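Local coordinates for hypothetical sugar ABC-transporter sugar binding protein (Arthrobacter globiformis, PDB 7BVT) that binds cyclic alpha-maltosyl-1,6-maltose outside the cell and probably hands it to an ABC transporter for uptake, at residues A[230-233]-A[234-238]. Numbering follows the deposited sequence.
Sequences ALQY and WVDLI
Gln-232 and Asp-236, one helical turn apart, are joined twice: Asp-236 N donates to Gln-232 O at 2.7 Å, and Gln-232 NE2 donates to Asp-236 OD1 at 2.9 Å. Followed outward, the glutamine chain swings CG to the side opposite its own backbone N (chi1 -169°) and then bends at chi2, which brings NE2 to Asp-236 OD1. Gln-232 CG passes 3.8 Å from Asp-236 OD2, Gln-232 CD lies 3.9 Å from Asp-236 OD1, and Gln-232 NE2 makes the bond. The N-H points nearly straight at OD1 (162°) and the acceptor lies close to the amide plane, yet the approach is from above the carboxylate plane; the two flat groups are turned obliquely to each other. With an alanine in place of Asp-236, Gln-232 NE2 would probably be left without this acceptor and its amide set free to turn.

This i to i+4 pairing lies on helix 225-239, in a protein of the solute-binding family 1; a bound glucose lies about 10 Å from the side chain of Trp-234. The helix packs on helix 398-415 through Leu-231 and Val-235, which meet Val-398, and on helix 195-207 through the Trp-234 indole, which is bonded by NE1 to Asn-204 and sits edge-to-face with Phe-201.

On another side of the helix, Leu-237 sets a methyl over one face of the Tyr-233 ring. Leu-237 CD1 stands 4.0 Å from the centroid of the Tyr-233 ring, 18° off the normal, a CH-pi contact displaced toward the rim beside CE1. In the backbone, Leu-237 N donates to Tyr-233 O in a nearly straight bond. The same phenol ring stacks with Trp-165, and Tyr-233 and Leu-237 both touch Leu-168 and Lys-169 of helix 165-179.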
loop_
_atom_site.group_PDB
_atom_site.type_symbol
_atom_site.label_atom_id
_atom_site.label_comp_id
_atom_site.label_asym_id
_atom_site.label_seq_id
_atom_site.Cartn_x
_atom_site.Cartn_y
_atom_site.Cartn_z
ATOM N N ALA A 230 -1.149 7.667 18.783
ATOM C CA ALA A 230 -1.179 7.963 17.338
ATOM C C ALA A 230 -2.255 9.006 17.059
ATOM O O ALA A 230 -2.029 9.931 16.266
ATOM C CB ALA A 230 -1.379 6.691 16.515
ATOM N N LEU A 231 -3.467 8.847 17.603
ATOM C CA LEU A 231 -4.539 9.849 17.328
ATOM C C LEU A 231 -4.214 11.205 17.991
ATOM O O LEU A 231 -4.531 12.254 17.399
ATOM C CB LEU A 231 -5.903 9.292 17.771
ATOM C CG LEU A 231 -7.084 10.214 17.419
ATOM C CD1 LEU A 231 -7.130 10.572 15.954
ATOM C CD2 LEU A 231 -8.417 9.600 17.874
ATOM N N GLN A 232 -3.580 11.215 19.154
ATOM C CA GLN A 232 -3.194 12.486 19.832
ATOM C C GLN A 232 -2.165 13.209 18.973
ATOM O O GLN A 232 -2.195 14.456 18.901
ATOM C CB GLN A 232 -2.613 12.196 21.206
ATOM C CG GLN A 232 -2.444 13.467 22.042
ATOM C CD GLN A 232 -3.791 14.073 22.371
ATOM O OE1 GLN A 232 -4.638 13.427 23.035
ATOM N NE2 GLN A 232 -4.024 15.298 21.915
ATOM N N TYR A 233 -1.332 12.454 18.262
ATOM C CA TYR A 233 -0.347 13.059 17.321
ATOM C C TYR A 233 -1.079 13.832 16.222
ATOM O O TYR A 233 -0.730 14.998 15.934
ATOM C CB TYR A 233 0.557 11.973 16.753
ATOM C CG TYR A 233 1.563 12.278 15.673
ATOM C CD1 TYR A 233 2.472 13.309 15.769
ATOM C CD2 TYR A 233 1.729 11.367 14.652
ATOM C CE1 TYR A 233 3.462 13.489 14.823
ATOM C CE2 TYR A 233 2.728 11.508 13.699
ATOM C CZ TYR A 233 3.611 12.567 13.806
ATOM O OH TYR A 233 4.628 12.683 12.905
ATOM N N TRP A 234 -2.011 13.162 15.541
ATOM C CA TRP A 234 -2.851 13.829 14.535
ATOM C C TRP A 234 -3.523 15.056 15.164
ATOM O O TRP A 234 -3.511 16.116 14.549
ATOM C CB TRP A 234 -3.887 12.886 13.896
ATOM C CG TRP A 234 -3.281 11.911 12.922
ATOM C CD1 TRP A 234 -2.160 11.126 13.100
ATOM C CD2 TRP A 234 -3.807 11.539 11.655
ATOM N NE1 TRP A 234 -1.934 10.356 11.990
ATOM C CE2 TRP A 234 -2.910 10.613 11.076
ATOM C CE3 TRP A 234 -4.898 11.964 10.906
ATOM C CZ2 TRP A 234 -3.143 10.046 9.834
ATOM C CZ3 TRP A 234 -5.126 11.417 9.665
ATOM C CH2 TRP A 234 -4.231 10.491 9.114
ATOM N N VAL A 235 -4.156 14.890 16.315
ATOM C CA VAL A 235 -4.989 16.004 16.861
ATOM C C VAL A 235 -4.072 17.164 17.270
ATOM O O VAL A 235 -4.429 18.342 17.027
ATOM C CB VAL A 235 -5.872 15.518 18.015
ATOM C CG1 VAL A 235 -6.513 16.677 18.759
ATOM C CG2 VAL A 235 -6.923 14.557 17.492
ATOM N N ASP A 236 -2.880 16.838 17.755
ATOM C CA ASP A 236 -1.900 17.878 18.152
ATOM C C ASP A 236 -1.437 18.645 16.928
ATOM O O ASP A 236 -1.285 19.871 17.019
ATOM C CB ASP A 236 -0.683 17.337 18.884
ATOM C CG ASP A 236 -0.972 16.872 20.293
ATOM O OD1 ASP A 236 -2.065 17.130 20.778
ATOM O OD2 ASP A 236 -0.088 16.222 20.872
ATOM N N LEU A 237 -1.144 17.964 15.826
ATOM C CA LEU A 237 -0.753 18.612 14.536
ATOM C C LEU A 237 -1.867 19.548 14.065
ATOM O O LEU A 237 -1.568 20.662 13.623
ATOM C CB LEU A 237 -0.430 17.558 13.464
ATOM C CG LEU A 237 0.886 16.826 13.697
ATOM C CD1 LEU A 237 0.951 15.542 12.880
ATOM C CD2 LEU A 237 2.058 17.739 13.314
ATOM N N ILE A 238 -3.125 19.109 14.142
ATOM C CA ILE A 238 -4.271 19.910 13.640
ATOM C C ILE A 238 -4.466 21.117 14.568
ATOM O O ILE A 238 -4.615 22.236 14.006
ATOM C CB ILE A 238 -5.526 19.041 13.594
ATOM C CG1 ILE A 238 -5.386 17.946 12.544
ATOM C CG2 ILE A 238 -6.754 19.917 13.370
ATOM C CD1 ILE A 238 -6.422 16.818 12.679
#